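Local coordinates for protein putative glucoamylase (Bacteroides caccae ATCC 43185, PDB 4QT9) that is a putative glucoamylase with an alpha/alpha toroid fold, probably a glycoside hydrolase that releases glucose from starch-like glucans, at residues A[19-32]-A[359-373]. Sequence-based numbering, arbitrary orientation. Where two conformers were deposited one is given.
Sequences LSDDALMDTVQRRT and MRHLYNMGDKVFGPF
Helix 21-32 meets helix 359-364 with their axes 10.9 Å apart at closest approach and crossing at 63°, while further along the first helix Arg31 lies beside the turn at Phe373. Between these ends the packing is apolar. Leu24 CD1 lies 3.7 Å from Tyr363 CG, while CD2 meets the backbone of Arg360; Leu24 CG, together with Met25 CG and Val28 CG2, packs against the SE of Met359, a selenomethionine. Thr27 CG2 approaches both Tyr363 and Phe370.

Polar grips close the two ends. Arg360, bent at chi2 and chi3, curls its guanidinium back beneath Leu24 CD2, which sits over one face. NH2 forms a salt bridge with Asp21 OD1 (2.8 Å), the planes 25° apart, and a water links the same oxygen to NE; Leu19 O receives weak bonds from both NH1 and NH2. At the other end, the extended Arg31 chain lays one guanidinium face on Phe370 CE2 and sends NH1 to Gly371 O (2.9 Å), well above the carbonyl plane. A leucine in place of Arg31 would probably leave Gly371 O without this donor and strip away the guanidinium that packs against Phe370 CE2.

On the far side of helix 21-37, Asp22 and Asp26 form salt bridges with Arg406. The contact thus joins helix 21-37 to helix 352-364 and the 370-375 hairpin, and illustrates a general principle: arginines at the margins of an apolar helix interface pair with a carboxylate and with backbone carbonyls.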
loop_
_atom_site.group_PDB
_atom_site.type_symbol
_atom_site.label_atom_id
_atom_site.label_comp_id
_atom_site.label_asym_id
_atom_site.label_seq_id
_atom_site.Cartn_x
_atom_site.Cartn_y
_atom_site.Cartn_z
ATOM N N LEU A 19 -20.416 -0.244 22.211
ATOM C CA LEU A 19 -19.713 0.430 21.120
ATOM C C LEU A 19 -20.082 -0.205 19.744
ATOM O O LEU A 19 -19.739 -1.366 19.475
ATOM C CB LEU A 19 -18.180 0.392 21.361
ATOM C CG LEU A 19 -17.292 1.264 20.442
ATOM C CD1 LEU A 19 -17.190 2.700 20.959
ATOM C CD2 LEU A 19 -15.899 0.687 20.349
ATOM N N SER A 20 -20.799 0.558 18.889
ATOM C CA SER A 20 -21.218 0.068 17.574
ATOM C C SER A 20 -20.018 -0.084 16.630
ATOM O O SER A 20 -18.952 0.507 16.869
ATOM C CB SER A 20 -22.277 0.981 16.953
ATOM O OG SER A 20 -21.758 2.210 16.470
ATOM N N ASP A 21 -20.200 -0.884 15.557
ATOM C CA ASP A 21 -19.183 -1.094 14.527
ATOM C C ASP A 21 -18.796 0.243 13.915
ATOM O O ASP A 21 -17.612 0.487 13.708
ATOM C CB ASP A 21 -19.668 -2.076 13.440
ATOM C CG ASP A 21 -19.684 -3.547 13.853
ATOM O OD1 ASP A 21 -18.992 -3.904 14.848
ATOM O OD2 ASP A 21 -20.357 -4.348 13.165
ATOM N N ASP A 22 -19.783 1.132 13.696
ATOM C CA ASP A 22 -19.541 2.469 13.151
ATOM C C ASP A 22 -18.665 3.281 14.104
ATOM O O ASP A 22 -17.643 3.815 13.676
ATOM C CB ASP A 22 -20.857 3.195 12.851
ATOM C CG ASP A 22 -21.055 3.392 11.362
ATOM O OD1 ASP A 22 -20.525 4.404 10.814
ATOM O OD2 ASP A 22 -21.683 2.513 10.727
ATOM N N ALA A 23 -19.008 3.270 15.404
ATOM C CA ALA A 23 -18.266 3.946 16.465
ATOM C C ALA A 23 -16.811 3.435 16.548
ATOM O O ALA A 23 -15.884 4.238 16.668
ATOM C CB ALA A 23 -18.974 3.725 17.795
ATOM N N LEU A 24 -16.618 2.109 16.495
ATOM C CA LEU A 24 -15.307 1.468 16.555
ATOM C C LEU A 24 -14.473 1.865 15.335
ATOM O O LEU A 24 -13.297 2.211 15.477
ATOM C CB LEU A 24 -15.480 -0.064 16.635
ATOM C CG LEU A 24 -14.246 -0.959 16.405
ATOM C CD1 LEU A 24 -13.210 -0.761 17.502
ATOM C CD2 LEU A 24 -14.655 -2.430 16.342
HETATM N N MSE A 25 -15.084 1.835 14.142
HETATM C CA MSE A 25 -14.381 2.211 12.922
HETATM C C MSE A 25 -13.968 3.675 12.954
HETATM O O MSE A 25 -12.842 3.992 12.570
HETATM C CB MSE A 25 -15.230 1.925 11.690
HETATM C CG MSE A 25 -15.341 0.428 11.375
HETATM SE SE MSE A 25 -16.210 0.159 9.666
HETATM C CE MSE A 25 -18.044 0.715 10.107
ATOM N N ASP A 26 -14.843 4.555 13.477
ATOM C CA ASP A 26 -14.563 5.992 13.602
ATOM C C ASP A 26 -13.302 6.242 14.448
ATOM O O ASP A 26 -12.404 6.976 14.011
ATOM C CB ASP A 26 -15.765 6.730 14.210
ATOM C CG ASP A 26 -16.593 7.496 13.184
ATOM O OD1 ASP A 26 -15.997 8.316 12.417
ATOM O OD2 ASP A 26 -17.838 7.305 13.161
ATOM N N THR A 27 -13.224 5.603 15.638
ATOM C CA THR A 27 -12.066 5.687 16.547
ATOM C C THR A 27 -10.776 5.174 15.869
ATOM O O THR A 27 -9.756 5.852 15.951
ATOM C CB THR A 27 -12.341 4.888 17.837
ATOM O OG1 THR A 27 -13.546 5.373 18.417
ATOM C CG2 THR A 27 -11.192 4.965 18.842
ATOM N N VAL A 28 -10.820 3.978 15.231
ATOM C CA VAL A 28 -9.647 3.379 14.572
ATOM C C VAL A 28 -9.188 4.324 13.442
ATOM O O VAL A 28 -7.992 4.614 13.338
ATOM C CB VAL A 28 -9.905 1.921 14.086
ATOM C CG1 VAL A 28 -8.730 1.370 13.251
ATOM C CG2 VAL A 28 -10.191 1.006 15.282
ATOM N N GLN A 29 -10.140 4.863 12.675
ATOM C CA GLN A 29 -9.840 5.787 11.576
ATOM C C GLN A 29 -9.221 7.070 12.078
ATOM O O GLN A 29 -8.163 7.436 11.570
ATOM C CB GLN A 29 -11.084 6.103 10.759
ATOM C CG GLN A 29 -10.935 5.786 9.302
ATOM C CD GLN A 29 -12.147 6.254 8.550
ATOM O OE1 GLN A 29 -13.308 6.025 8.944
ATOM N NE2 GLN A 29 -11.893 6.961 7.483
ATOM N N ARG A 30 -9.850 7.734 13.080
ATOM C CA ARG A 30 -9.331 8.991 13.628
ATOM C C ARG A 30 -7.892 8.838 14.136
ATOM O O ARG A 30 -7.048 9.675 13.807
ATOM C CB ARG A 30 -10.235 9.540 14.740
ATOM C CG ARG A 30 -10.851 10.885 14.376
ATOM C CD ARG A 30 -10.595 11.985 15.391
ATOM N NE ARG A 30 -10.979 13.307 14.879
ATOM C CZ ARG A 30 -12.219 13.798 14.884
ATOM N NH1 ARG A 30 -13.226 13.075 15.358
ATOM N NH2 ARG A 30 -12.461 15.012 14.408
ATOM N N ARG A 31 -7.592 7.758 14.887
ATOM C CA ARG A 31 -6.246 7.554 15.426
ATOM C C ARG A 31 -5.221 7.200 14.349
ATOM O O ARG A 31 -4.109 7.713 14.406
ATOM C CB ARG A 31 -6.249 6.504 16.533
ATOM C CG ARG A 31 -6.848 7.051 17.816
ATOM C CD ARG A 31 -6.254 6.345 18.986
ATOM N NE ARG A 31 -7.066 6.539 20.176
ATOM C CZ ARG A 31 -6.772 6.037 21.367
ATOM N NH1 ARG A 31 -5.666 5.314 21.540
ATOM N NH2 ARG A 31 -7.574 6.256 22.399
ATOM N N THR A 32 -5.575 6.341 13.388
ATOM C CA THR A 32 -4.664 5.935 12.300
ATOM C C THR A 32 -4.302 7.149 11.454
ATOM O O THR A 32 -3.142 7.305 11.072
ATOM C CB THR A 32 -5.281 4.800 11.471
ATOM O OG1 THR A 32 -5.664 3.779 12.380
ATOM C CG2 THR A 32 -4.298 4.211 10.469
HETATM N N MSE A 359 -11.010 -6.517 14.523
HETATM C CA MSE A 359 -10.923 -5.115 14.941
HETATM C C MSE A 359 -11.489 -4.924 16.355
HETATM O O MSE A 359 -10.860 -4.267 17.175
HETATM C CB MSE A 359 -11.643 -4.194 13.961
HETATM C CG MSE A 359 -11.307 -2.719 14.190
HETATM SE SE MSE A 359 -12.411 -1.541 13.094
HETATM C CE MSE A 359 -12.052 -2.232 11.373
ATOM N N ARG A 360 -12.668 -5.503 16.619
ATOM C CA ARG A 360 -13.369 -5.466 17.913
ATOM C C ARG A 360 -12.512 -6.140 19.015
ATOM O O ARG A 360 -12.368 -5.568 20.120
ATOM C CB ARG A 360 -14.753 -6.150 17.751
ATOM C CG ARG A 360 -15.508 -6.564 19.019
ATOM C CD ARG A 360 -16.431 -5.489 19.549
ATOM N NE ARG A 360 -17.376 -5.001 18.543
ATOM C CZ ARG A 360 -17.833 -3.755 18.499
ATOM N NH1 ARG A 360 -17.439 -2.863 19.402
ATOM N NH2 ARG A 360 -18.686 -3.389 17.553
ATOM N N HIS A 361 -11.917 -7.323 18.689
ATOM C CA HIS A 361 -11.063 -8.104 19.604
ATOM C C HIS A 361 -9.753 -7.363 19.908
ATOM O O HIS A 361 -9.374 -7.283 21.077
ATOM C CB HIS A 361 -10.767 -9.493 19.011
ATOM C CG HIS A 361 -9.880 -10.357 19.853
ATOM N ND1 HIS A 361 -10.373 -11.056 20.937
ATOM C CD2 HIS A 361 -8.561 -10.631 19.717
ATOM C CE1 HIS A 361 -9.338 -11.707 21.445
ATOM N NE2 HIS A 361 -8.229 -11.485 20.741
ATOM N N LEU A 362 -9.065 -6.817 18.858
ATOM C CA LEU A 362 -7.807 -6.088 19.036
ATOM C C LEU A 362 -8.032 -4.828 19.877
ATOM O O LEU A 362 -7.275 -4.590 20.823
ATOM C CB LEU A 362 -7.141 -5.745 17.693
ATOM C CG LEU A 362 -6.684 -6.913 16.829
ATOM C CD1 LEU A 362 -6.138 -6.419 15.509
ATOM C CD2 LEU A 362 -5.707 -7.800 17.567
ATOM N N TYR A 363 -9.114 -4.075 19.603
ATOM C CA TYR A 363 -9.480 -2.903 20.402
ATOM C C TYR A 363 -9.689 -3.290 21.876
ATOM O O TYR A 363 -9.208 -2.591 22.760
ATOM C CB TYR A 363 -10.753 -2.268 19.832
ATOM C CG TYR A 363 -11.112 -0.956 20.488
ATOM C CD1 TYR A 363 -10.447 0.220 20.152
ATOM C CD2 TYR A 363 -12.084 -0.896 21.485
ATOM C CE1 TYR A 363 -10.727 1.422 20.806
ATOM C CE2 TYR A 363 -12.377 0.301 22.141
ATOM C CZ TYR A 363 -11.695 1.455 21.802
ATOM O OH TYR A 363 -12.006 2.635 22.436
ATOM N N ASN A 364 -10.347 -4.425 22.143
ATOM C CA ASN A 364 -10.610 -4.873 23.517
ATOM C C ASN A 364 -9.347 -5.337 24.266
ATOM O O ASN A 364 -9.382 -5.406 25.497
ATOM C CB ASN A 364 -11.677 -5.960 23.538
ATOM C CG ASN A 364 -13.070 -5.419 23.299
ATOM O OD1 ASN A 364 -13.404 -4.275 23.661
ATOM N ND2 ASN A 364 -13.922 -6.240 22.697
HETATM N N MSE A 365 -8.223 -5.582 23.554
HETATM C CA MSE A 365 -6.954 -5.959 24.196
HETATM C C MSE A 365 -6.314 -4.768 24.914
HETATM O O MSE A 365 -5.393 -4.955 25.705
HETATM C CB MSE A 365 -5.982 -6.552 23.191
HETATM C CG MSE A 365 -6.212 -8.010 22.948
HETATM SE SE MSE A 365 -5.179 -8.527 21.411
HETATM C CE MSE A 365 -3.520 -8.980 22.273
ATOM N N GLY A 366 -6.806 -3.565 24.632
ATOM C CA GLY A 366 -6.377 -2.343 25.306
ATOM C C GLY A 366 -5.172 -1.639 24.741
ATOM O O GLY A 366 -4.778 -1.872 23.593
ATOM N N ASP A 367 -4.578 -0.777 25.567
ATOM C CA ASP A 367 -3.430 0.071 25.229
ATOM C C ASP A 367 -2.203 -0.714 24.760
ATOM O O ASP A 367 -1.418 -0.165 23.994
ATOM C CB ASP A 367 -3.040 0.973 26.416
ATOM C CG ASP A 367 -4.113 1.971 26.843
ATOM O OD1 ASP A 367 -5.140 2.101 26.124
ATOM O OD2 ASP A 367 -3.924 2.634 27.887
ATOM N N LYS A 368 -2.031 -1.974 25.194
ATOM C CA LYS A 368 -0.869 -2.760 24.779
ATOM C C LYS A 368 -0.819 -2.955 23.230
ATOM O O LYS A 368 0.280 -3.124 22.704
ATOM C CB LYS A 368 -0.801 -4.108 25.538
ATOM C CG LYS A 368 -1.665 -5.226 24.978
ATOM C CD LYS A 368 -1.929 -6.277 26.024
ATOM C CE LYS A 368 -2.322 -7.564 25.404
ATOM N NZ LYS A 368 -2.806 -8.529 26.397
ATOM N N VAL A 369 -1.974 -2.909 22.509
ATOM C CA VAL A 369 -1.965 -3.051 21.027
ATOM C C VAL A 369 -2.577 -1.805 20.339
ATOM O O VAL A 369 -2.187 -1.496 19.216
ATOM C CB VAL A 369 -2.595 -4.353 20.461
ATOM C CG1 VAL A 369 -1.836 -5.599 20.915
ATOM C CG2 VAL A 369 -4.080 -4.456 20.784
ATOM N N PHE A 370 -3.509 -1.087 21.013
ATOM C CA PHE A 370 -4.135 0.089 20.425
ATOM C C PHE A 370 -3.523 1.355 21.034
ATOM O O PHE A 370 -3.895 1.759 22.132
ATOM C CB PHE A 370 -5.670 0.039 20.585
ATOM C CG PHE A 370 -6.408 1.096 19.785
ATOM C CD1 PHE A 370 -6.364 1.097 18.394
ATOM C CD2 PHE A 370 -7.172 2.067 20.425
ATOM C CE1 PHE A 370 -7.054 2.056 17.657
ATOM C CE2 PHE A 370 -7.863 3.034 19.684
ATOM C CZ PHE A 370 -7.803 3.011 18.300
ATOM N N GLY A 371 -2.546 1.927 20.339
ATOM C CA GLY A 371 -1.823 3.103 20.820
ATOM C C GLY A 371 -2.327 4.455 20.346
ATOM O O GLY A 371 -3.449 4.553 19.838
ATOM N N PRO A 372 -1.501 5.529 20.499
ATOM C CA PRO A 372 -1.964 6.877 20.113
ATOM C C PRO A 372 -2.273 7.053 18.622
ATOM O O PRO A 372 -3.213 7.774 18.309
ATOM C CB PRO A 372 -0.808 7.799 20.543
ATOM C CG PRO A 372 0.373 6.898 20.689
ATOM C CD PRO A 372 -0.165 5.580 21.127
ATOM N N PHE A 373 -1.518 6.388 17.714
ATOM C CA PHE A 373 -1.716 6.481 16.259
ATOM C C PHE A 373 -2.394 5.216 15.666
ATOM O O PHE A 373 -2.185 4.887 14.498
ATOM C CB PHE A 373 -0.376 6.753 15.541
ATOM C CG PHE A 373 0.302 8.066 15.873
ATOM C CD1 PHE A 373 -0.412 9.115 16.447
ATOM C CD2 PHE A 373 1.643 8.267 15.573
ATOM C CE1 PHE A 373 0.205 10.325 16.740
ATOM C CE2 PHE A 373 2.261 9.480 15.866
ATOM C CZ PHE A 373 1.537 10.500 16.447
HETATM O O HOH W 1 -17.335 -6.208 15.611
#